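Local coordinates for protein arginine N-methyltransferase SFM1 (Saccharomyces cerevisiae, PDB 5C74) that transfers a methyl group from S-adenosyl-L-methionine to an arginine of ribosomal protein S3, leaving that arginine monomethylated, at residues Tyr3-Met8 with Thr142-Thr147; Gln22-Val27 with Gln48-Leu53; Lys63-Asn66 with Asp71-Leu74; Glu119-Thr122 with Leu127-Ser130; Pro166-Asn171 with Thr176-Arg181. All coordinates share one frame; numbering follows the deposited sequence.

Interaction 1: residues Tyr3-Met8 with Thr142-Thr147; sequences YIIEHM and TAIRTT
Tyr3, on strand 3-6, and Ile144, on helix 142-147, have the nearest alpha carbons of the contact, and the two elements run almost antiparallel (159°) with their axes 11.0 Å apart at closest approach. No hydrogen bond links them; the ring of Tyr3 does most of the work. The methyl CG2 of Ile144 sits over the middle of one ring face, 3.9 Å from its centroid and 8° off the normal, a nearly axial CH-pi contact. On the same isoleucine, CG1 lies 3.9 Å from Tyr3 CD1, while CD1 reaches on to Ile5 CD1 at 4.3 Å. Thr147 meets the ring at its edge, in plane, with CG2 3.3 Å from Tyr3 OH. Its hydroxyl turns back to Ala143 O (OG1 to O, 2.9 Å), and CG2, anti to the backbone N, is thereby left facing the tyrosine. The phenol oxygen finds its polar partner one residue further on, at Gln148. An alanine in place of Tyr3 is likely to leave Ile144 CG2 without the face it covers and Gln148 without this hydrogen-bonding mate. The chemistry is therefore that of an apolar strand-helix interface, in which a buried hydroxyl is satisfied at the far end of the ring.

Interaction 2: residues Gln22-Val27 with Gln48-Leu53; sequences QILREV and QRLLKL. With SO4 (sulfate ion), chain C.
Leu24, on helix 14-27, points CD1 into the angle between Leu50 and Leu53, both of segment 48-53. Against Leu50 it crosses at about a right angle, and the methyls CD1 of Leu24 and CD2 of Leu50 end 4.0 Å apart. Against Leu53 the crossing is more oblique: Leu24 CD1 presses on the root of that chain, 3.8 Å from Leu53 CB, rather than on its branch tips. Arg25 flanks this apolar patch at its rim; its NH2 gives a straight bond to Gln22 OE1 (3.0 Å, 180°), which lies in the guanidinium plane.

At the other end of the short helix, Arg49 curls round a sulfate ion, probably left from the crystallisation liquor. The chain bends at chi3 (-64°), which brings the guanidinium edge to the anion; NE bonds O3 at 2.9 Å and NH2 bonds O1 at 2.9 Å. The backbone N of Arg49 also gives to O3, at 2.8 Å, while Gln48 N gives to O2, at 2.9 Å. Arg49 NH2 also forms a salt bridge with Glu14. Two successive amides and an arginine edge closing on one anion make the classic anion site at a helix N-terminus, where the helix dipole would be expected to assist. Here the sulfate sits at the N-terminal end of a helix that leucines pack against helix 14-27.

Interaction 3: residues Lys63-Asn66 with Asp71-Leu74; sequences KGIN and DLEL
Asn66 ND2 donates to Glu73 O, 3.0 Å away, and the same carbonyl oxygen also takes a hydrogen bond from the hydroxyl of Tyr101, so two groups grip it. The Asn66 donor stands above the carbonyl plane of Glu73, 54° out of it, and the N-H...O angle is 146°, a bond that is bent rather than straight. A second proton of the amide serves water 1, which accepts from ND2 at 3.1 Å and lies 2.8 Å from Leu72 O. The other end of the amide is used as well, because OD1 accepts from the backbone N of Leu75. One asparagine side chain thus stitches the start of helix 65-68 to the backbone of residues 72 to 75, and bonding at both ends fixes the rotation of the group. This position follows from chi1 (-74°), which sets CG anti to the carbonyl carbon.

Apolar atoms fill in around the amide. Leu74 crosses it at about a right angle, with CD2 3.7 Å from Asn66 CG, and its CA comes within 3.5 Å of Asn66 OD1. Deeper down, Ile65 CG2 touches Leu72 CD1 at 3.5 Å. The charged residues of the loop look elsewhere: Glu73 pairs with Lys2, and Asp71 with Arg56. The contact lies at the surface, where the chain leaves helix 65-68 for strand 80-83, and Ile65 and Leu72 carry it inward onto strands 2-6 and 32-35, both meeting Ile33.

Interaction 4: residues Glu119-Thr122 with Leu127-Ser130; sequences ELKT and LLIS
Lys121 NZ and Ser130 OG make the one direct hydrogen bond between helix 119-122 and the segment 127-130, at 2.7 Å with the ammonium as donor. The lysine reaches that far because its chain is extended beyond CG, each later torsion lying near 180°, and the methylene run projects outward from the helix and reaches across to the strand. At the root of the lysine chain, Leu128 lays its CD1 on Leu120 CB at 3.7 Å, with Lys121 CG close to the same methyl.

In the next shell, two waters bind the backbone around the ammonium. Water 2 accepts from Ser130 N at 2.9 Å, and water 3 donates to Leu128 O at 2.6 Å; each is also a weak acceptor for Lys121 NZ. The serine hydroxyl has a second partner in Asp84, which helps position it. A methionine in place of Lys121 would probably leave Ser130 OG without its ammonium donor and the two waters without their weak partner. Further out, Leu120 and Leu128 pack on strand 80-83, and Ile129 pairs with that strand by backbone hydrogen bonds.

The arrangement is the closing half of a beta-alpha-beta crossover, from strand 101-104 through helix 116-123 to strand 128-131, past strand 80-83 that lies between them; strand 128-131 is an edge strand of the parallel sheet within this chain, in an alpha/beta SPOUT-family domain.

Interaction 5: residues Pro166-Asn171 with Thr176-Arg181; sequences PEFRFN and TEMPFR
Phe168 and Thr176 form the hydrogen-bonded pair of an antiparallel hairpin, and Glu167 and Glu177 the non-hydrogen-bonded pair beside it. Backbone bonds from Phe168 N to Thr176 O (2.8 Å, 175°) and Thr176 N to Phe168 O (2.8 Å) close the ring of the first pair. Met178 N adds a bond to Pro166 O at 3.1 Å. Weaker CA-H...O contacts run from Glu177 CA to Pro166 O and from Glu167 CA to Thr176 O.

Aromatic side chains come next. Met178 makes an apolar contact across Phe168 at about a right angle, its CG 3.8 Å from Phe168 CE2 at the ring edge. The hydroxyl of Thr176 stands in plane at the ring edge of Phe170, OG1 3.7 Å from CE2. Both phenylalanines pack on helix 196-205.

The polar side chains are the two glutamates. Glu167 OE1 is hydrogen-bonded to His211 and Glu177 OE1 to His209, both from the C-terminal histidine tag of the second subunit; a nickel ion lies about 4 Å from the side chain of Glu177. The histidines would probably ease the like charges (Glu167 OE1 to Glu177 OE2, 5.8 Å), but this tag-made joining belongs to the crystallised construct.

Four contacts cluster round the parallel sheet, and interaction 5 extends from them as an arm, joined through Thr142. Interaction 1, near the centre of the chain, touches all four others: Ile144 CD1 lies 3.6 Å from Ile23 CG2 of interaction 2, Ile4 CD1 3.6 Å from Ile65 CD1 of interaction 3, Glu6 OE2 3.5 Å from Leu120 CD2 of interaction 4, and Thr142 CG2 3.4 Å from Arg181 O of interaction 5. Interactions 2, 3 and 4 are nested in the loop it closes. Interactions 3 and 4 meet through Lys63 and Leu127. Interaction 5, its centre about 38 Å from that of interaction 3, lies at the subunit interface, where nickel ions are bound with histidines of the tag; the sulfate sits at interaction 2.

Interaction 1: residues Tyr3-Met8 with Thr142-Thr147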
# COMPACT_ATOMS: atom_id res chain seq x y z
N TYR A 3 8.94 19.03 3.40
CA TYR A 3 8.98 17.95 2.42
C TYR A 3 7.60 17.68 1.87
O TYR A 3 6.64 17.59 2.62
CB TYR A 3 9.56 16.70 3.06
CG TYR A 3 10.97 16.96 3.51
CD1 TYR A 3 12.02 16.84 2.62
CD2 TYR A 3 11.24 17.41 4.80
CE1 TYR A 3 13.33 17.12 3.01
CE2 TYR A 3 12.54 17.69 5.20
CZ TYR A 3 13.57 17.54 4.29
OH TYR A 3 14.86 17.83 4.67
N ILE A 4 7.51 17.55 0.55
CA ILE A 4 6.23 17.23 -0.08
C ILE A 4 6.40 15.92 -0.83
O ILE A 4 7.31 15.76 -1.63
CB ILE A 4 5.79 18.35 -1.06
CG1 ILE A 4 5.64 19.69 -0.31
CG2 ILE A 4 4.47 17.98 -1.77
CD1 ILE A 4 5.52 20.90 -1.24
N ILE A 5 5.52 14.96 -0.57
CA ILE A 5 5.58 13.68 -1.28
C ILE A 5 4.30 13.50 -2.05
O ILE A 5 3.23 13.50 -1.47
CB ILE A 5 5.77 12.48 -0.32
CG1 ILE A 5 7.07 12.60 0.47
CG2 ILE A 5 5.74 11.17 -1.10
CD1 ILE A 5 7.21 11.56 1.56
N GLU A 6 4.40 13.35 -3.36
CA GLU A 6 3.20 13.07 -4.14
C GLU A 6 2.85 11.60 -3.92
O GLU A 6 3.65 10.72 -4.22
CB GLU A 6 3.42 13.35 -5.62
CG GLU A 6 3.74 14.81 -5.95
CD GLU A 6 3.56 15.11 -7.42
OE1 GLU A 6 4.09 14.34 -8.26
OE2 GLU A 6 2.86 16.11 -7.74
N HIS A 7 1.66 11.34 -3.41
CA HIS A 7 1.25 9.97 -3.13
C HIS A 7 0.13 9.67 -4.10
O HIS A 7 -1.03 9.77 -3.73
CB HIS A 7 0.81 9.79 -1.67
CG HIS A 7 0.51 8.37 -1.30
ND1 HIS A 7 1.42 7.56 -0.66
CD2 HIS A 7 -0.61 7.61 -1.48
CE1 HIS A 7 0.89 6.36 -0.47
NE2 HIS A 7 -0.34 6.37 -0.95
N MET A 8 0.48 9.34 -5.33
CA MET A 8 -0.49 9.27 -6.42
C MET A 8 -0.90 7.83 -6.70
O MET A 8 -0.82 7.36 -7.84
CB MET A 8 0.08 9.91 -7.69
CG MET A 8 0.44 11.41 -7.54
SD MET A 8 1.28 12.14 -8.98
CE MET A 8 -0.08 12.23 -10.16
N THR A 142 15.19 7.66 3.66
CA THR A 142 16.64 7.88 3.56
C THR A 142 16.95 9.20 2.84
O THR A 142 17.84 9.96 3.25
CB THR A 142 17.34 6.73 2.82
OG1 THR A 142 17.25 5.52 3.60
CG2 THR A 142 18.82 7.07 2.63
N ALA A 143 16.20 9.47 1.77
CA ALA A 143 16.39 10.69 0.99
C ALA A 143 16.13 11.91 1.87
O ALA A 143 16.85 12.91 1.79
CB ALA A 143 15.49 10.72 -0.24
N ILE A 144 15.09 11.82 2.69
CA ILE A 144 14.75 12.92 3.59
C ILE A 144 15.82 13.05 4.67
O ILE A 144 16.24 14.16 4.98
CB ILE A 144 13.35 12.73 4.19
CG1 ILE A 144 12.33 12.94 3.06
CG2 ILE A 144 13.12 13.73 5.36
CD1 ILE A 144 10.88 12.85 3.48
N ARG A 145 16.31 11.93 5.21
CA ARG A 145 17.39 12.04 6.20
C ARG A 145 18.61 12.70 5.56
O ARG A 145 19.27 13.55 6.17
CB ARG A 145 17.79 10.67 6.76
CG ARG A 145 18.98 10.72 7.70
CD ARG A 145 19.16 9.40 8.43
NE ARG A 145 18.08 9.20 9.37
CZ ARG A 145 18.09 9.69 10.60
NH1 ARG A 145 19.15 10.38 11.03
NH2 ARG A 145 17.06 9.48 11.40
N THR A 146 18.92 12.30 4.34
CA THR A 146 20.07 12.83 3.63
C THR A 146 19.90 14.32 3.41
O THR A 146 20.85 15.09 3.60
CB THR A 146 20.28 12.12 2.29
OG1 THR A 146 20.56 10.73 2.52
CG2 THR A 146 21.44 12.76 1.53
N THR A 147 18.71 14.73 3.02
CA THR A 147 18.46 16.14 2.77
C THR A 147 18.63 16.96 4.06
O THR A 147 19.16 18.08 4.03
CB THR A 147 17.06 16.34 2.17
OG1 THR A 147 17.02 15.71 0.88
CG2 THR A 147 16.77 17.85 2.02

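Interaction 2: residues Gln22-Val27 with Gln48-Leu53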
# COMPACT_ATOMS: atom_id res chain seq x y z
N GLN A 22 8.43 6.94 10.00
CA GLN A 22 9.80 7.30 10.34
C GLN A 22 10.07 8.75 9.96
O GLN A 22 10.70 9.51 10.72
CB GLN A 22 10.80 6.37 9.65
CG GLN A 22 12.26 6.65 9.99
CD GLN A 22 12.71 5.96 11.25
OE1 GLN A 22 11.90 5.54 12.08
NE2 GLN A 22 14.03 5.81 11.39
N ILE A 23 9.60 9.15 8.78
CA ILE A 23 9.76 10.55 8.34
C ILE A 23 9.09 11.53 9.31
O ILE A 23 9.70 12.53 9.72
CB ILE A 23 9.19 10.73 6.91
CG1 ILE A 23 10.08 9.96 5.91
CG2 ILE A 23 9.09 12.20 6.53
CD1 ILE A 23 9.45 9.69 4.53
N LEU A 24 7.86 11.23 9.70
CA LEU A 24 7.14 12.07 10.65
C LEU A 24 7.86 12.18 11.98
O LEU A 24 7.91 13.25 12.58
CB LEU A 24 5.71 11.55 10.85
CG LEU A 24 4.78 11.72 9.65
CD1 LEU A 24 3.55 10.79 9.74
CD2 LEU A 24 4.31 13.18 9.55
N ARG A 25 8.42 11.07 12.46
CA ARG A 25 9.13 11.10 13.73
C ARG A 25 10.40 11.94 13.59
O ARG A 25 10.81 12.61 14.54
CB ARG A 25 9.48 9.68 14.21
CG ARG A 25 8.28 8.96 14.85
CD ARG A 25 8.66 7.61 15.45
NE ARG A 25 9.18 6.71 14.43
CZ ARG A 25 8.49 5.71 13.87
NH1 ARG A 25 7.25 5.45 14.26
NH2 ARG A 25 9.06 4.97 12.94
N GLU A 26 11.01 11.91 12.41
CA GLU A 26 12.24 12.66 12.20
C GLU A 26 12.01 14.16 12.00
O GLU A 26 12.61 14.98 12.70
CB GLU A 26 13.02 12.12 11.00
CG GLU A 26 14.39 12.80 10.87
CD GLU A 26 15.15 12.42 9.61
OE1 GLU A 26 14.72 11.51 8.88
OE2 GLU A 26 16.19 13.05 9.34
N VAL A 27 11.15 14.54 11.05
CA VAL A 27 11.06 15.96 10.69
C VAL A 27 9.84 16.66 11.30
O VAL A 27 9.78 17.89 11.36
CB VAL A 27 11.04 16.16 9.16
CG1 VAL A 27 12.30 15.51 8.52
CG2 VAL A 27 9.78 15.59 8.54
N GLN A 48 -4.47 4.55 10.55
CA GLN A 48 -4.60 5.11 11.90
C GLN A 48 -3.26 5.53 12.51
O GLN A 48 -3.19 6.53 13.24
CB GLN A 48 -5.29 4.11 12.83
CG GLN A 48 -6.78 3.95 12.57
CD GLN A 48 -7.55 5.23 12.81
OE1 GLN A 48 -8.24 5.72 11.92
NE2 GLN A 48 -7.43 5.78 14.01
N ARG A 49 -2.21 4.78 12.21
CA ARG A 49 -0.90 5.11 12.74
C ARG A 49 -0.43 6.47 12.23
O ARG A 49 0.18 7.25 12.97
CB ARG A 49 0.11 4.01 12.39
CG ARG A 49 0.06 2.83 13.37
CD ARG A 49 0.81 1.61 12.81
NE ARG A 49 0.20 1.09 11.59
CZ ARG A 49 0.84 0.30 10.73
NH1 ARG A 49 2.10 -0.05 10.97
NH2 ARG A 49 0.23 -0.13 9.63
N LEU A 50 -0.76 6.77 10.98
CA LEU A 50 -0.31 8.03 10.39
C LEU A 50 -1.17 9.20 10.88
O LEU A 50 -0.67 10.31 11.12
CB LEU A 50 -0.31 7.94 8.87
CG LEU A 50 0.66 6.88 8.31
CD1 LEU A 50 0.54 6.78 6.81
CD2 LEU A 50 2.11 7.20 8.71
N LEU A 51 -2.47 8.97 11.00
CA LEU A 51 -3.35 9.98 11.58
C LEU A 51 -2.89 10.34 13.00
O LEU A 51 -2.80 11.52 13.34
CB LEU A 51 -4.78 9.49 11.59
CG LEU A 51 -5.45 9.43 10.21
CD1 LEU A 51 -6.86 8.86 10.31
CD2 LEU A 51 -5.45 10.79 9.52
N LYS A 52 -2.56 9.34 13.80
CA LYS A 52 -2.13 9.61 15.17
C LYS A 52 -0.82 10.38 15.21
O LYS A 52 -0.57 11.14 16.14
CB LYS A 52 -2.00 8.31 15.98
CG LYS A 52 -3.35 7.63 16.20
CD LYS A 52 -3.29 6.59 17.30
CE LYS A 52 -4.64 5.89 17.45
NZ LYS A 52 -4.99 5.14 16.21
N LEU A 53 -0.00 10.22 14.17
CA LEU A 53 1.25 10.96 14.10
C LEU A 53 1.06 12.36 13.50
O LEU A 53 2.01 13.14 13.40
CB LEU A 53 2.29 10.17 13.29
CG LEU A 53 2.94 9.01 14.04
CD1 LEU A 53 3.84 8.16 13.12
CD2 LEU A 53 3.75 9.53 15.22
S SO4 C . -3.22 1.20 10.47
O1 SO4 C . -2.61 0.53 9.33
O2 SO4 C . -4.50 1.72 10.03
O3 SO4 C . -2.36 2.28 10.94
O4 SO4 C . -3.44 0.26 11.57

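Interaction 3: residues Lys63-Asn66 with Asp71-Leu74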
# COMPACT_ATOMS: atom_id res chain seq x y z
N LYS A 63 0.68 22.83 -5.47
CA LYS A 63 0.32 24.24 -5.54
C LYS A 63 -1.00 24.54 -4.82
O LYS A 63 -1.42 25.69 -4.73
CB LYS A 63 0.26 24.71 -6.99
CG LYS A 63 1.65 25.03 -7.56
CD LYS A 63 2.20 26.33 -6.96
CE LYS A 63 1.55 27.54 -7.62
NZ LYS A 63 1.97 28.82 -6.99
N GLY A 64 -1.66 23.50 -4.30
CA GLY A 64 -2.88 23.69 -3.52
C GLY A 64 -2.64 23.51 -2.02
O GLY A 64 -3.54 23.66 -1.20
N ILE A 65 -1.40 23.22 -1.66
CA ILE A 65 -1.06 22.95 -0.27
C ILE A 65 -1.26 24.16 0.64
O ILE A 65 -1.75 24.02 1.77
CB ILE A 65 0.42 22.46 -0.18
CG1 ILE A 65 0.52 21.01 -0.65
CG2 ILE A 65 0.97 22.62 1.22
CD1 ILE A 65 1.98 20.50 -0.67
N ASN A 66 -0.91 25.34 0.15
CA ASN A 66 -0.98 26.55 0.97
C ASN A 66 -2.43 26.88 1.32
O ASN A 66 -2.73 27.29 2.44
CB ASN A 66 -0.32 27.73 0.25
CG ASN A 66 1.21 27.64 0.25
OD1 ASN A 66 1.86 27.72 -0.80
ND2 ASN A 66 1.79 27.45 1.43
N ASP A 71 -1.09 27.62 7.75
CA ASP A 71 0.07 27.92 8.57
C ASP A 71 1.41 27.81 7.82
O ASP A 71 2.41 28.37 8.25
CB ASP A 71 0.11 27.00 9.79
CG ASP A 71 0.09 25.53 9.41
OD1 ASP A 71 -0.71 25.16 8.52
OD2 ASP A 71 0.88 24.75 9.99
N LEU A 72 1.43 27.10 6.69
CA LEU A 72 2.69 26.89 5.98
C LEU A 72 3.16 28.13 5.24
O LEU A 72 2.34 28.91 4.75
CB LEU A 72 2.57 25.72 4.98
CG LEU A 72 2.37 24.33 5.59
CD1 LEU A 72 2.10 23.30 4.51
CD2 LEU A 72 3.58 23.92 6.40
N GLU A 73 4.47 28.32 5.14
CA GLU A 73 4.97 29.42 4.33
C GLU A 73 4.63 29.13 2.87
O GLU A 73 4.53 27.96 2.49
CB GLU A 73 6.47 29.63 4.51
CG GLU A 73 7.36 28.67 3.78
CD GLU A 73 8.83 29.01 3.97
OE1 GLU A 73 9.56 28.17 4.53
OE2 GLU A 73 9.26 30.11 3.56
N LEU A 74 4.40 30.18 2.09
CA LEU A 74 4.03 30.02 0.68
C LEU A 74 5.09 29.27 -0.11
O LEU A 74 6.28 29.48 0.12
CB LEU A 74 3.78 31.38 0.03
CG LEU A 74 2.57 32.15 0.54
CD1 LEU A 74 2.48 33.50 -0.16
CD2 LEU A 74 1.29 31.33 0.32
O HOH W 1 -0.14 28.31 3.67

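Interaction 4: residues Glu119-Thr122 with Leu127-Ser130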
# COMPACT_ATOMS: atom_id res chain seq x y z
N GLU A 119 5.75 16.71 -16.37
CA GLU A 119 4.38 17.13 -16.09
C GLU A 119 4.34 18.30 -15.10
O GLU A 119 3.65 19.29 -15.32
CB GLU A 119 3.56 15.96 -15.54
CG GLU A 119 3.25 14.90 -16.58
CD GLU A 119 2.51 13.69 -16.00
OE1 GLU A 119 2.12 13.74 -14.82
OE2 GLU A 119 2.33 12.69 -16.74
N LEU A 120 5.08 18.16 -14.00
CA LEU A 120 5.09 19.20 -12.97
C LEU A 120 5.64 20.50 -13.52
O LEU A 120 5.06 21.58 -13.32
CB LEU A 120 5.92 18.74 -11.77
CG LEU A 120 5.24 17.77 -10.80
CD1 LEU A 120 6.24 17.16 -9.84
CD2 LEU A 120 4.14 18.49 -10.03
N LYS A 121 6.77 20.41 -14.22
CA LYS A 121 7.42 21.61 -14.76
C LYS A 121 6.61 22.27 -15.87
O LYS A 121 6.60 23.49 -16.01
CB LYS A 121 8.81 21.25 -15.27
CG LYS A 121 9.77 20.97 -14.13
CD LYS A 121 11.18 20.82 -14.65
CE LYS A 121 12.14 20.50 -13.51
NZ LYS A 121 13.55 20.66 -13.96
N THR A 122 5.91 21.46 -16.65
CA THR A 122 5.04 22.01 -17.68
C THR A 122 3.84 22.73 -17.04
O THR A 122 3.38 23.77 -17.54
CB THR A 122 4.55 20.91 -18.64
OG1 THR A 122 5.68 20.31 -19.30
CG2 THR A 122 3.61 21.49 -19.69
N LEU A 127 8.16 27.34 -11.13
CA LEU A 127 8.16 26.91 -9.73
C LEU A 127 9.39 26.12 -9.25
O LEU A 127 9.95 26.41 -8.19
CB LEU A 127 6.91 26.05 -9.48
CG LEU A 127 6.75 25.50 -8.07
CD1 LEU A 127 6.61 26.64 -7.07
CD2 LEU A 127 5.53 24.55 -8.01
N LEU A 128 9.80 25.12 -10.02
CA LEU A 128 10.71 24.09 -9.50
C LEU A 128 12.15 24.20 -10.01
O LEU A 128 12.40 24.60 -11.14
CB LEU A 128 10.17 22.70 -9.86
CG LEU A 128 8.74 22.47 -9.41
CD1 LEU A 128 8.10 21.36 -10.22
CD2 LEU A 128 8.74 22.12 -7.94
N ILE A 129 13.08 23.80 -9.15
CA ILE A 129 14.49 23.68 -9.50
C ILE A 129 14.94 22.25 -9.19
O ILE A 129 14.78 21.78 -8.06
CB ILE A 129 15.37 24.68 -8.71
CG1 ILE A 129 14.92 26.13 -8.97
CG2 ILE A 129 16.85 24.51 -9.07
CD1 ILE A 129 15.20 26.62 -10.36
N SER A 130 15.48 21.56 -10.18
CA SER A 130 15.91 20.17 -10.01
C SER A 130 17.22 20.04 -9.23
O SER A 130 18.16 20.81 -9.43
CB SER A 130 16.08 19.50 -11.38
OG SER A 130 14.83 19.30 -12.03
O HOH W 2 16.06 22.73 -12.74
O HOH W 3 12.89 23.86 -13.59

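Interaction 5: residues Pro166-Asn171 with Thr176-Arg181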
# COMPACT_ATOMS: atom_id res chain seq x y z
N PRO A 166 22.73 -2.84 1.19
CA PRO A 166 23.01 -3.70 2.34
C PRO A 166 22.31 -5.04 2.21
O PRO A 166 21.24 -5.11 1.62
CB PRO A 166 22.44 -2.93 3.51
CG PRO A 166 21.33 -2.11 2.90
CD PRO A 166 21.90 -1.69 1.57
N GLU A 167 22.92 -6.07 2.76
CA GLU A 167 22.30 -7.39 2.78
C GLU A 167 22.00 -7.78 4.22
O GLU A 167 22.86 -7.63 5.10
CB GLU A 167 23.23 -8.42 2.12
CG GLU A 167 22.69 -9.84 2.09
CD GLU A 167 23.66 -10.82 1.45
OE1 GLU A 167 23.40 -11.26 0.31
OE2 GLU A 167 24.69 -11.15 2.08
N PHE A 168 20.78 -8.25 4.47
CA PHE A 168 20.37 -8.65 5.80
C PHE A 168 20.20 -10.17 5.87
O PHE A 168 19.31 -10.71 5.23
CB PHE A 168 19.07 -7.95 6.19
CG PHE A 168 19.17 -6.45 6.13
CD1 PHE A 168 19.66 -5.73 7.22
CD2 PHE A 168 18.82 -5.77 4.99
CE1 PHE A 168 19.76 -4.34 7.17
CE2 PHE A 168 18.92 -4.39 4.92
CZ PHE A 168 19.40 -3.67 6.01
N ARG A 169 21.06 -10.83 6.63
CA ARG A 169 21.04 -12.29 6.73
C ARG A 169 20.19 -12.76 7.92
O ARG A 169 20.35 -12.27 9.04
CB ARG A 169 22.48 -12.84 6.85
CG ARG A 169 22.54 -14.37 6.88
CD ARG A 169 23.88 -14.94 6.43
NE ARG A 169 24.10 -14.80 4.99
CZ ARG A 169 23.49 -15.52 4.05
NH1 ARG A 169 22.57 -16.42 4.38
NH2 ARG A 169 23.77 -15.31 2.78
N PHE A 170 19.28 -13.71 7.68
CA PHE A 170 18.39 -14.20 8.74
C PHE A 170 18.71 -15.64 9.14
O PHE A 170 18.29 -16.10 10.21
CB PHE A 170 16.94 -14.08 8.29
CG PHE A 170 16.57 -12.69 7.85
CD1 PHE A 170 16.51 -11.66 8.78
CD2 PHE A 170 16.32 -12.41 6.52
CE1 PHE A 170 16.20 -10.38 8.39
CE2 PHE A 170 16.00 -11.13 6.12
CZ PHE A 170 15.94 -10.11 7.06
N ASN A 171 19.43 -16.35 8.28
CA ASN A 171 20.01 -17.65 8.61
C ASN A 171 21.01 -18.04 7.54
O ASN A 171 21.26 -17.28 6.61
CB ASN A 171 18.94 -18.74 8.78
CG ASN A 171 18.07 -18.90 7.54
OD1 ASN A 171 18.52 -19.40 6.51
ND2 ASN A 171 16.80 -18.52 7.66
N THR A 176 18.42 -11.11 2.56
CA THR A 176 17.70 -10.22 1.66
C THR A 176 18.55 -9.00 1.38
O THR A 176 19.04 -8.36 2.31
CB THR A 176 16.34 -9.79 2.24
OG1 THR A 176 15.52 -10.94 2.42
CG2 THR A 176 15.64 -8.81 1.29
N GLU A 177 18.74 -8.69 0.10
CA GLU A 177 19.41 -7.45 -0.27
C GLU A 177 18.39 -6.37 -0.58
O GLU A 177 17.44 -6.63 -1.33
CB GLU A 177 20.31 -7.67 -1.49
CG GLU A 177 20.84 -6.39 -2.13
CD GLU A 177 21.64 -6.69 -3.39
OE1 GLU A 177 21.02 -6.92 -4.45
OE2 GLU A 177 22.88 -6.74 -3.33
N MET A 178 18.56 -5.20 0.04
CA MET A 178 17.76 -4.00 -0.24
C MET A 178 18.56 -3.11 -1.17
O MET A 178 19.60 -2.56 -0.78
CB MET A 178 17.40 -3.24 1.05
CG MET A 178 16.55 -4.06 2.03
SD MET A 178 14.98 -4.76 1.38
CE MET A 178 14.10 -3.28 0.94
N PRO A 179 18.10 -2.96 -2.42
CA PRO A 179 18.88 -2.34 -3.49
C PRO A 179 18.83 -0.82 -3.45
O PRO A 179 18.43 -0.21 -4.43
CB PRO A 179 18.20 -2.86 -4.76
CG PRO A 179 16.77 -3.04 -4.34
CD PRO A 179 16.85 -3.57 -2.94
N PHE A 180 19.25 -0.25 -2.32
CA PHE A 180 19.21 1.18 -2.11
C PHE A 180 20.46 1.61 -1.39
O PHE A 180 21.16 0.79 -0.80
CB PHE A 180 17.99 1.60 -1.28
CG PHE A 180 16.70 1.19 -1.90
CD1 PHE A 180 16.11 1.98 -2.88
CD2 PHE A 180 16.08 0.01 -1.53
CE1 PHE A 180 14.91 1.60 -3.48
CE2 PHE A 180 14.90 -0.38 -2.13
CZ PHE A 180 14.31 0.42 -3.10
N ARG A 181 20.72 2.91 -1.44
CA ARG A 181 21.78 3.49 -0.65
C ARG A 181 21.16 3.96 0.65
O ARG A 181 20.14 4.66 0.63
CB ARG A 181 22.42 4.66 -1.42
CG ARG A 181 23.32 5.55 -0.57
CD ARG A 181 24.05 6.55 -1.47
NE ARG A 181 25.10 5.90 -2.25
CZ ARG A 181 25.71 6.43 -3.31
NH1 ARG A 181 25.36 7.63 -3.77
NH2 ARG A 181 26.67 5.73 -3.92